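Local atomic coordinates of pyridoxamine 5-phosphate-dependent dehydrase (Escherichia coli, PDB entry 3B8X), a protein that catalyses removal of the C3'-hydroxyl group from GDP-4-keto-6-deoxy-D-mannose by combined transamination and deoxygenation, a step in the biosynthesis of L-colitose for the O-antigen. Residues K130-F144 against I156-F170. The protein carries 1 engineered substitution. Residues are numbered along the deposited sequence; the frame is centred on the assembly and turned at random.
Sequences KAILTVNLLGNPNNF and IILLEDNCESMGATF. With G4M ([(2R,3S,4R,5R)-5-(2-amino-6-oxo-1,6-dihydro-9H-purin-9-yl)-3,4-dihydroxytetrahydrofuran-2-yl]methyl (2R,3S,4S,5S,6R)-3,4-dihydroxy-5-[({3-hydroxy-2-methyl-5-[(phosphonooxy)methyl]pyridin-4-yl}methyl)amino]-6-methyltetrahydro-2H-pyran-2-yl dihydrogen diphosphate), chain O.
Asn136 ND2 joins the ends of two neighbouring strands by donating hydrogen bonds to Glu160 OE1 and Asn162 OD1, each 2.9 Å long. Glu160 OE1 lies nearly within the amide plane and offers its anti lone pair, its carboxylate turned 80° from that plane; the Asn162 amide is met from above. Asn142 N and ND2 grip Asn136 OD1 from opposite faces, fixing its rotation. The buried Glu160 carboxylate also accepts from Gly176 N and Phe178 N, and its OE1 lies obliquely against Phe144 CZ. Earlier in the strands, Thr134 N and OG1 both donate hydrogen bonds to Leu159 O, from opposite faces of its carbonyl plane, while Thr134 CG2 presses on Leu158 CD1 (3.5 Å). Beyond them, Ser165 OG donates a short hydrogen bond to Asn136 O (2.5 Å) from above the carbonyl plane. The extended Glu164 divides its carboxylate: OE1 takes Leu138 N (2.9 Å), OE2 a very short hydrogen bond from pyridine hydroxyl O3L of the cofactor-sugar adduct G4M. Asp161 OD2, hydrogen-bonded by Thr93 OG1 and Asn62 ND2, stands 2.7 Å from G4M N1L. Parallel strands 130-135 and 157-161, joined through helix 144-151, form a beta-alpha-beta unit with the adduct's pyridine ring at their C-terminal ends, the aspartate facing its nitrogen as in fold-type I aminotransferases.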
ATOM      1  N   LYS B 130      -2.306  24.314  11.019  1.00 18.53           N
ATOM      2  CA  LYS B 130      -1.793  23.262  11.894  1.00  4.60           C
ATOM      3  C   LYS B 130      -0.507  22.606  11.351  1.00  8.21           C
ATOM      4  O   LYS B 130       0.341  22.115  12.120  1.00 18.60           O
ATOM      5  CB  LYS B 130      -2.843  22.150  12.030  1.00  6.91           C
ATOM      6  CG  LYS B 130      -4.045  22.530  12.834  1.00 15.39           C
ATOM      7  CD  LYS B 130      -3.634  23.004  14.227  1.00 31.87           C
ATOM      8  CE  LYS B 130      -4.773  23.693  14.970  1.00 99.89           C
ATOM      9  NZ  LYS B 130      -4.723  23.424  16.443  1.00 99.89           N
ATOM     10  N   ALA B 131      -0.352  22.611  10.031  1.00 19.54           N
ATOM     11  CA  ALA B 131       0.797  21.977   9.418  1.00 26.57           C
ATOM     12  C   ALA B 131       1.147  22.583   8.066  1.00 15.50           C
ATOM     13  O   ALA B 131       0.321  23.189   7.397  1.00 16.91           O
ATOM     14  CB  ALA B 131       0.479  20.485   9.226  1.00  7.89           C
ATOM     15  N   ILE B 132       2.361  22.327   7.637  1.00 13.82           N
ATOM     16  CA  ILE B 132       2.799  22.773   6.332  1.00 18.98           C
ATOM     17  C   ILE B 132       3.497  21.566   5.702  1.00 10.55           C
ATOM     18  O   ILE B 132       4.542  21.120   6.167  1.00 12.49           O
ATOM     19  CB  ILE B 132       3.816  23.926   6.437  1.00 49.17           C
ATOM     20  CG1 ILE B 132       3.316  25.005   7.397  1.00 67.48           C
ATOM     21  CG2 ILE B 132       4.116  24.527   5.043  1.00 13.07           C
ATOM     22  CD1 ILE B 132       3.663  26.405   6.939  1.00 14.48           C
ATOM     23  N   LEU B 133       2.889  21.036   4.652  1.00 11.08           N
ATOM     24  CA  LEU B 133       3.468  19.901   3.931  1.00 12.53           C
ATOM     25  C   LEU B 133       4.255  20.458   2.721  1.00 18.55           C
ATOM     26  O   LEU B 133       3.709  20.750   1.659  1.00  9.56           O
ATOM     27  CB  LEU B 133       2.379  18.927   3.471  1.00 16.89           C
ATOM     28  CG  LEU B 133       2.891  17.806   2.563  1.00 19.27           C
ATOM     29  CD1 LEU B 133       4.045  17.050   3.237  1.00  9.24           C
ATOM     30  CD2 LEU B 133       1.802  16.858   2.154  1.00 17.13           C
ATOM     31  N   THR B 134       5.544  20.661   2.938  1.00  7.80           N
ATOM     32  CA  THR B 134       6.441  21.193   1.932  1.00 13.20           C
ATOM     33  C   THR B 134       6.735  20.048   0.987  1.00 20.79           C
ATOM     34  O   THR B 134       6.582  18.880   1.344  1.00 13.13           O
ATOM     35  CB  THR B 134       7.790  21.758   2.532  1.00 12.24           C
ATOM     36  OG1 THR B 134       8.601  20.741   3.179  1.00 15.32           O
ATOM     37  CG2 THR B 134       7.493  22.895   3.512  1.00 10.72           C
ATOM     38  N   VAL B 135       7.116  20.393  -0.228  1.00 11.52           N
ATOM     39  CA  VAL B 135       7.478  19.393  -1.224  1.00  4.99           C
ATOM     40  C   VAL B 135       8.688  19.975  -1.950  1.00  8.33           C
ATOM     41  O   VAL B 135       8.612  21.097  -2.433  1.00 17.44           O
ATOM     42  CB  VAL B 135       6.361  19.223  -2.279  1.00 14.76           C
ATOM     43  CG1 VAL B 135       6.827  18.277  -3.409  1.00 18.44           C
ATOM     44  CG2 VAL B 135       5.066  18.730  -1.628  1.00  9.87           C
ATOM     45  N   ASN B 136       9.810  19.252  -1.951  1.00 11.74           N
ATOM     46  CA  ASN B 136      11.038  19.716  -2.615  1.00  8.24           C
ATOM     47  C   ASN B 136      10.966  19.236  -4.052  1.00 17.85           C
ATOM     48  O   ASN B 136      11.203  18.056  -4.349  1.00 15.41           O
ATOM     49  CB  ASN B 136      12.298  19.187  -1.904  1.00  4.98           C
ATOM     50  CG  ASN B 136      12.353  19.622  -0.455  1.00 18.90           C
ATOM     51  OD1 ASN B 136      12.246  20.835  -0.159  1.00  7.84           O
ATOM     52  ND2 ASN B 136      12.397  18.642   0.460  1.00 11.11           N
ATOM     53  N   LEU B 137      10.557  20.140  -4.939  1.00  7.02           N
ATOM     54  CA  LEU B 137      10.290  19.773  -6.310  1.00  5.88           C
ATOM     55  C   LEU B 137      11.486  19.554  -7.213  1.00 12.73           C
ATOM     56  O   LEU B 137      12.386  20.389  -7.323  1.00  9.08           O
ATOM     57  CB  LEU B 137       9.263  20.711  -6.967  1.00  6.90           C
ATOM     58  CG  LEU B 137       8.298  20.024  -7.948  1.00 14.49           C
ATOM     59  CD1 LEU B 137       7.159  19.313  -7.200  1.00  6.52           C
ATOM     60  CD2 LEU B 137       7.709  21.041  -8.935  1.00 17.08           C
ATOM     61  N   LEU B 138      11.433  18.422  -7.889  1.00  5.93           N
ATOM     62  CA  LEU B 138      12.384  18.064  -8.924  1.00 11.33           C
ATOM     63  C   LEU B 138      13.818  18.062  -8.451  1.00 23.40           C
ATOM     64  O   LEU B 138      14.740  18.229  -9.258  1.00  9.11           O
ATOM     65  CB  LEU B 138      12.255  19.047 -10.087  1.00  8.94           C
ATOM     66  CG  LEU B 138      11.899  18.406 -11.416  1.00 16.03           C
ATOM     67  CD1 LEU B 138      10.670  17.519 -11.256  1.00 11.41           C
ATOM     68  CD2 LEU B 138      11.709  19.502 -12.469  1.00  5.00           C
ATOM     69  N   GLY B 139      14.030  17.937  -7.155  1.00  3.60           N
ATOM     70  CA  GLY B 139      15.411  17.913  -6.728  1.00  2.79           C
ATOM     71  C   GLY B 139      15.731  19.172  -5.908  1.00  3.40           C
ATOM     72  O   GLY B 139      16.740  19.223  -5.184  1.00  8.87           O
ATOM     73  N   ASN B 140      14.885  20.172  -6.091  1.00  8.51           N
ATOM     74  CA  ASN B 140      15.132  21.453  -5.457  1.00 17.02           C
ATOM     75  C   ASN B 140      14.546  21.547  -4.060  1.00 14.14           C
ATOM     76  O   ASN B 140      13.311  21.583  -3.919  1.00 12.55           O
ATOM     77  CB  ASN B 140      14.496  22.538  -6.322  1.00 15.34           C
ATOM     78  CG  ASN B 140      15.284  23.843  -6.327  1.00 11.06           C
ATOM     79  OD1 ASN B 140      16.498  23.862  -6.048  1.00 10.06           O
ATOM     80  ND2 ASN B 140      14.598  24.943  -6.693  1.00  6.85           N
ATOM     81  N   PRO B 141      15.401  21.699  -3.042  1.00  7.06           N
ATOM     82  CA  PRO B 141      14.874  21.856  -1.676  1.00  6.80           C
ATOM     83  C   PRO B 141      14.222  23.229  -1.496  1.00 31.89           C
ATOM     84  O   PRO B 141      14.580  24.226  -2.153  1.00 18.33           O
ATOM     85  CB  PRO B 141      16.135  21.824  -0.795  1.00  7.19           C
ATOM     86  CG  PRO B 141      17.264  22.316  -1.673  1.00  9.14           C
ATOM     87  CD  PRO B 141      16.840  22.034  -3.130  1.00  7.28           C
ATOM     88  N   ASN B 142      13.296  23.281  -0.549  1.00  8.36           N
ATOM     89  CA  ASN B 142      12.668  24.553  -0.200  1.00 12.74           C
ATOM     90  C   ASN B 142      13.678  25.372   0.575  1.00 28.84           C
ATOM     91  O   ASN B 142      14.659  24.824   1.078  1.00 10.24           O
ATOM     92  CB  ASN B 142      11.486  24.285   0.726  1.00 13.28           C
ATOM     93  CG  ASN B 142      10.294  23.843  -0.024  1.00 15.83           C
ATOM     94  OD1 ASN B 142       9.489  24.697  -0.398  1.00  9.19           O
ATOM     95  ND2 ASN B 142      10.258  22.543  -0.433  1.00 13.61           N
ATOM     96  N   ASN B 143      13.431  26.668   0.734  1.00 11.42           N
ATOM     97  CA  ASN B 143      14.343  27.413   1.565  1.00 10.56           C
ATOM     98  C   ASN B 143      13.799  27.315   2.961  1.00  7.89           C
ATOM     99  O   ASN B 143      12.885  28.044   3.334  1.00  9.66           O
ATOM    100  CB  ASN B 143      14.526  28.867   1.117  1.00 18.40           C
ATOM    101  CG  ASN B 143      15.350  29.650   2.107  1.00 53.75           C
ATOM    102  OD1 ASN B 143      15.378  29.303   3.281  1.00 28.90           O
ATOM    103  ND2 ASN B 143      16.048  30.683   1.648  1.00 22.77           N
ATOM    104  N   PHE B 144      14.319  26.357   3.706  1.00 15.18           N
ATOM    105  CA  PHE B 144      13.833  26.063   5.045  1.00 26.11           C
ATOM    106  C   PHE B 144      14.027  27.165   6.077  1.00 14.97           C
ATOM    107  O   PHE B 144      13.253  27.276   7.012  1.00 22.12           O
ATOM    108  CB  PHE B 144      14.256  24.666   5.504  1.00 13.26           C
ATOM    109  CG  PHE B 144      13.562  23.575   4.737  1.00 14.69           C
ATOM    110  CD1 PHE B 144      14.217  22.868   3.739  1.00 21.34           C
ATOM    111  CD2 PHE B 144      12.210  23.332   4.961  1.00 13.29           C
ATOM    112  CE1 PHE B 144      13.528  21.891   2.978  1.00  1.00           C
ATOM    113  CE2 PHE B 144      11.531  22.341   4.250  1.00 15.22           C
ATOM    114  CZ  PHE B 144      12.176  21.651   3.251  1.00 18.22           C
ATOM    115  N   ILE B 156       2.986  24.776  14.472  1.00 18.25           N
ATOM    116  CA  ILE B 156       2.679  24.332  13.103  1.00 18.73           C
ATOM    117  C   ILE B 156       3.666  23.241  12.744  1.00 19.78           C
ATOM    118  O   ILE B 156       4.871  23.457  12.767  1.00 27.89           O
ATOM    119  CB  ILE B 156       2.882  25.451  12.069  1.00 23.57           C
ATOM    120  CG1 ILE B 156       1.929  26.619  12.355  1.00 35.30           C
ATOM    121  CG2 ILE B 156       2.645  24.893  10.660  1.00 14.70           C
ATOM    122  CD1 ILE B 156       2.532  27.991  12.012  1.00 19.47           C
ATOM    123  N   ILE B 157       3.166  22.054  12.453  1.00 19.15           N
ATOM    124  CA  ILE B 157       4.079  20.977  12.129  1.00 20.22           C
ATOM    125  C   ILE B 157       4.603  21.164  10.699  1.00  6.33           C
ATOM    126  O   ILE B 157       3.834  21.500   9.762  1.00 18.91           O
ATOM    127  CB  ILE B 157       3.356  19.630  12.158  1.00 11.05           C
ATOM    128  CG1 ILE B 157       2.852  19.297  13.552  1.00 15.63           C
ATOM    129  CG2 ILE B 157       4.280  18.541  11.623  1.00 18.29           C
ATOM    130  CD1 ILE B 157       1.490  18.613  13.545  1.00 52.06           C
ATOM    131  N   LEU B 158       5.882  20.841  10.524  1.00 12.69           N
ATOM    132  CA  LEU B 158       6.496  20.884   9.203  1.00 11.71           C
ATOM    133  C   LEU B 158       6.751  19.449   8.750  1.00  6.55           C
ATOM    134  O   LEU B 158       7.402  18.646   9.485  1.00 12.02           O
ATOM    135  CB  LEU B 158       7.846  21.613   9.281  1.00 19.50           C
ATOM    136  CG  LEU B 158       8.698  21.631   8.022  1.00 18.25           C
ATOM    137  CD1 LEU B 158       8.014  22.421   6.906  1.00 15.52           C
ATOM    138  CD2 LEU B 158      10.074  22.137   8.301  1.00 15.11           C
ATOM    139  N   LEU B 159       6.258  19.152   7.536  1.00 10.85           N
ATOM    140  CA  LEU B 159       6.477  17.819   6.946  1.00 12.28           C
ATOM    141  C   LEU B 159       7.162  18.048   5.629  1.00 45.13           C
ATOM    142  O   LEU B 159       6.952  19.090   5.069  1.00  7.48           O
ATOM    143  CB  LEU B 159       5.142  17.196   6.620  1.00  5.73           C
ATOM    144  CG  LEU B 159       4.403  16.974   7.948  1.00 12.55           C
ATOM    145  CD1 LEU B 159       2.972  16.553   7.686  1.00 26.34           C
ATOM    146  CD2 LEU B 159       5.181  15.999   8.832  1.00  9.17           C
ATOM    147  N   GLU B 160       7.919  17.091   5.096  1.00 12.37           N
ATOM    148  CA  GLU B 160       8.486  17.285   3.762  1.00  8.78           C
ATOM    149  C   GLU B 160       8.118  16.061   2.968  1.00  5.03           C
ATOM    150  O   GLU B 160       8.199  14.943   3.479  1.00 12.71           O
ATOM    151  CB  GLU B 160      10.010  17.235   3.797  1.00  9.35           C
ATOM    152  CG  GLU B 160      10.705  18.525   4.187  1.00 14.56           C
ATOM    153  CD  GLU B 160      12.203  18.321   4.340  1.00  3.97           C
ATOM    154  OE1 GLU B 160      12.945  18.423   3.339  1.00  8.02           O
ATOM    155  OE2 GLU B 160      12.655  17.988   5.457  1.00 11.59           O
ATOM    156  N   ASP B 161       7.710  16.259   1.726  1.00 12.51           N
ATOM    157  CA  ASP B 161       7.507  15.134   0.838  1.00  8.58           C
ATOM    158  C   ASP B 161       8.821  15.267   0.045  1.00  7.15           C
ATOM    159  O   ASP B 161       8.991  16.236  -0.685  1.00  9.46           O
ATOM    160  CB  ASP B 161       6.272  15.323  -0.068  1.00  6.94           C
ATOM    161  CG  ASP B 161       6.232  14.293  -1.230  1.00 10.63           C
ATOM    162  OD1 ASP B 161       7.322  13.744  -1.500  1.00  8.95           O
ATOM    163  OD2 ASP B 161       5.141  14.034  -1.844  1.00 10.68           O
ATOM    164  N   ASN B 162       9.787  14.392   0.315  1.00 11.55           N
ATOM    165  CA  ASN B 162      11.058  14.416  -0.375  1.00  8.61           C
ATOM    166  C   ASN B 162      11.256  13.311  -1.425  1.00  2.04           C
ATOM    167  O   ASN B 162      12.379  12.960  -1.770  1.00 11.34           O
ATOM    168  CB  ASN B 162      12.243  14.339   0.589  1.00  4.87           C
ATOM    169  CG  ASN B 162      13.517  15.033   0.010  1.00  7.21           C
ATOM    170  OD1 ASN B 162      13.448  16.116  -0.581  1.00 11.83           O
ATOM    171  ND2 ASN B 162      14.670  14.410   0.195  1.00  4.26           N
ATOM    172  N   CYS B 163      10.168  12.903  -2.045  1.00  9.15           N
ATOM    173  CA  CYS B 163      10.238  11.856  -3.025  1.00 14.43           C
ATOM    174  C   CYS B 163      10.931  12.239  -4.332  1.00 12.23           C
ATOM    175  O   CYS B 163      11.292  11.334  -5.092  1.00 11.79           O
ATOM    176  CB  CYS B 163       8.818  11.296  -3.249  1.00  8.22           C
ATOM    177  SG  CYS B 163       8.155  10.383  -1.815  1.00  6.61           S
ATOM    178  N   GLU B 164      11.128  13.532  -4.609  1.00  7.15           N
ATOM    179  CA  GLU B 164      11.779  13.910  -5.860  1.00  9.60           C
ATOM    180  C   GLU B 164      13.139  14.484  -5.592  1.00 16.61           C
ATOM    181  O   GLU B 164      13.860  14.795  -6.535  1.00  7.95           O
ATOM    182  CB  GLU B 164      10.973  14.939  -6.673  1.00  6.79           C
ATOM    183  CG  GLU B 164       9.546  14.467  -6.946  1.00 19.35           C
ATOM    184  CD  GLU B 164       8.687  15.474  -7.687  1.00 14.67           C
ATOM    185  OE1 GLU B 164       9.195  16.543  -8.081  1.00  5.88           O
ATOM    186  OE2 GLU B 164       7.472  15.205  -7.850  1.00  5.71           O
ATOM    187  N   SER B 165      13.485  14.648  -4.316  1.00  7.91           N
ATOM    188  CA  SER B 165      14.754  15.282  -4.002  1.00 12.35           C
ATOM    189  C   SER B 165      15.698  14.538  -3.076  1.00 13.39           C
ATOM    190  O   SER B 165      16.394  15.164  -2.278  1.00 12.32           O
ATOM    191  CB  SER B 165      14.573  16.740  -3.542  1.00  6.04           C
ATOM    192  OG  SER B 165      13.631  17.392  -4.390  1.00  6.24           O
ATOM    193  N   MET B 166      15.769  13.215  -3.213  1.00  8.42           N
ATOM    194  CA  MET B 166      16.738  12.473  -2.427  1.00 15.87           C
ATOM    195  C   MET B 166      18.123  13.059  -2.728  1.00 21.41           C
ATOM    196  O   MET B 166      18.431  13.372  -3.867  1.00  8.70           O
ATOM    197  CB  MET B 166      16.749  11.006  -2.837  1.00 10.26           C
ATOM    198  CG  MET B 166      17.724  10.225  -1.994  1.00  9.55           C
ATOM    199  SD  MET B 166      17.696   8.460  -2.345  1.00 10.87           S
ATOM    200  CE  MET B 166      16.246   7.887  -1.599  1.00  9.24           C
ATOM    201  N   GLY B 167      18.968  13.230  -1.720  1.00 16.91           N
ATOM    202  CA  GLY B 167      20.293  13.773  -2.001  1.00 15.22           C
ATOM    203  C   GLY B 167      20.440  15.301  -2.077  1.00 10.31           C
ATOM    204  O   GLY B 167      21.552  15.824  -2.235  1.00 16.87           O
ATOM    205  N   ALA B 168      19.346  16.032  -2.018  1.00  7.11           N
ATOM    206  CA  ALA B 168      19.473  17.477  -2.039  1.00 11.85           C
ATOM    207  C   ALA B 168      19.916  17.891  -0.646  1.00 10.38           C
ATOM    208  O   ALA B 168      19.606  17.218   0.327  1.00  9.49           O
ATOM    209  CB  ALA B 168      18.136  18.120  -2.351  1.00  8.60           C
ATOM    210  N   THR B 169      20.579  19.045  -0.546  1.00 13.68           N
ATOM    211  CA  THR B 169      20.963  19.585   0.761  1.00 13.15           C
ATOM    212  C   THR B 169      20.693  21.092   0.803  1.00 27.76           C
ATOM    213  O   THR B 169      20.685  21.763  -0.238  1.00 14.04           O
ATOM    214  CB  THR B 169      22.433  19.379   1.013  1.00 17.48           C
ATOM    215  OG1 THR B 169      23.177  20.146   0.040  1.00 20.27           O
ATOM    216  CG2 THR B 169      22.778  17.905   0.822  1.00 21.91           C
ATOM    217  N   PHE B 170      20.410  21.609   1.993  1.00 24.03           N
ATOM    218  CA  PHE B 170      20.200  23.044   2.173  1.00  8.29           C
ATOM    219  C   PHE B 170      20.894  23.429   3.460  1.00 13.11           C
ATOM    220  O   PHE B 170      20.614  22.898   4.534  1.00 13.61           O
ATOM    221  CB  PHE B 170      18.721  23.450   2.164  1.00 12.26           C
ATOM    222  CG  PHE B 170      18.500  24.893   2.524  1.00 21.04           C
ATOM    223  CD1 PHE B 170      18.676  25.898   1.564  1.00 13.29           C
ATOM    224  CD2 PHE B 170      18.132  25.257   3.818  1.00 37.52           C
ATOM    225  CE1 PHE B 170      18.494  27.250   1.892  1.00 52.17           C
ATOM    226  CE2 PHE B 170      17.942  26.606   4.166  1.00 27.64           C
ATOM    227  CZ  PHE B 170      18.122  27.611   3.200  1.00 18.63           C
TER
HETATM  228  OP3 G4M O 500       6.124   6.720  -7.083  1.00  7.62           O
HETATM  229  PL  G4M O 500       6.108   6.654  -5.499  1.00 10.56           P
HETATM  230  OP1 G4M O 500       4.735   6.022  -4.908  1.00  6.35           O
HETATM  231  OP2 G4M O 500       7.353   5.767  -5.002  1.00  3.48           O
HETATM  232  OP4 G4M O 500       6.381   8.147  -4.909  1.00  8.31           O
HETATM  233  C5B G4M O 500       5.202   8.886  -5.048  1.00  5.88           C
HETATM  234  C5L G4M O 500       5.580  10.319  -5.054  1.00  5.70           C
HETATM  235  C6L G4M O 500       5.330  11.088  -3.926  1.00 17.07           C
HETATM  236  N1L G4M O 500       5.605  12.372  -3.940  1.00 14.36           N
HETATM  237  C2L G4M O 500       6.119  12.993  -4.979  1.00 10.40           C
HETATM  238  C2A G4M O 500       6.355  14.484  -4.938  1.00  7.59           C
HETATM  239  C3L G4M O 500       6.448  12.306  -6.144  1.00 14.71           C
HETATM  240  O3L G4M O 500       6.908  13.012  -7.200  1.00  8.76           O
HETATM  241  C4L G4M O 500       6.196  10.897  -6.172  1.00 10.48           C
HETATM  242  C4A G4M O 500       6.470  10.119  -7.305  1.00  7.30           C
HETATM  243  N4A G4M O 500       6.885  10.697  -8.393  1.00 12.08           N
HETATM  244  C4G G4M O 500       7.263   9.890  -9.498  1.00  9.47           C
HETATM  245  C5G G4M O 500       6.966  10.572 -10.813  1.00 25.21           C
HETATM  246  C6G G4M O 500       7.526  11.994 -10.822  1.00  8.42           C
HETATM  247  O5G G4M O 500       7.738   9.794 -11.722  1.00 12.38           O
HETATM  248  C3G G4M O 500       6.509   8.550  -9.510  1.00 15.33           C
HETATM  249  O3G G4M O 500       7.418   7.542  -9.081  1.00 21.39           O
HETATM  250  C2G G4M O 500       6.065   8.215 -10.964  1.00  5.78           C
HETATM  251  O2G G4M O 500       5.698   6.839 -11.104  1.00 18.11           O
HETATM  252  C1G G4M O 500       7.176   8.508 -11.944  1.00 12.17           C
HETATM  253  O1G G4M O 500       6.546   8.638 -13.212  1.00 10.75           O
HETATM  254  P2  G4M O 500       7.282   8.073 -14.503  1.00 15.44           P
HETATM  255  O3P G4M O 500       8.822   8.565 -14.520  1.00 18.10           O
HETATM  256  O4P G4M O 500       6.590   8.765 -15.796  1.00 17.39           O
HETATM  257  OPP G4M O 500       7.098   6.478 -14.352  1.00 22.70           O
HETATM  258  P   G4M O 500       7.501   5.660 -15.676  1.00 14.00           P
HETATM  259  O1P G4M O 500       6.832   6.060 -17.093  1.00 13.86           O
HETATM  260  O2P G4M O 500       7.008   4.208 -15.249  1.00 14.27           O
HETATM  261  O5' G4M O 500       9.070   5.462 -15.712  1.00  9.42           O
HETATM  262  C5' G4M O 500       9.699   6.501 -16.434  1.00 17.78           C
HETATM  263  C4' G4M O 500      10.623   5.848 -17.449  1.00 17.18           C
HETATM  264  O4' G4M O 500      11.311   4.722 -16.828  1.00 31.59           O
HETATM  265  C3' G4M O 500       9.796   5.261 -18.617  1.00 99.89           C
HETATM  266  O3' G4M O 500      10.613   5.355 -19.774  1.00 29.71           O
HETATM  267  C2' G4M O 500       9.568   3.795 -18.187  1.00 25.45           C
HETATM  268  O2' G4M O 500       9.455   2.986 -19.364  1.00 19.36           O
HETATM  269  C1' G4M O 500      10.900   3.512 -17.506  1.00 18.28           C
HETATM  270  N9  G4M O 500      10.793   2.404 -16.551  1.00 29.26           N
HETATM  271  C8  G4M O 500      10.064   2.410 -15.405  1.00 19.11           C
HETATM  272  N7  G4M O 500      10.253   1.256 -14.796  1.00 16.21           N
HETATM  273  C4  G4M O 500      11.471   1.215 -16.643  1.00 33.76           C
HETATM  274  C5  G4M O 500      11.124   0.460 -15.498  1.00 10.62           C
HETATM  275  C6  G4M O 500      11.708  -0.846 -15.319  1.00  8.90           C
HETATM  276  O6  G4M O 500      11.472  -1.561 -14.357  1.00 17.18           O
HETATM  277  N3  G4M O 500      12.313   0.703 -17.546  1.00 34.97           N
HETATM  278  C2  G4M O 500      12.824  -0.505 -17.375  1.00 22.06           C
HETATM  279  N1  G4M O 500      12.542  -1.287 -16.284  1.00 19.96           N
HETATM  280  N2  G4M O 500      13.664  -1.007 -18.320  1.00  7.92           N
HETATM  281  O   HOH W   1       9.739  15.674  -3.552  1.00 12.14           O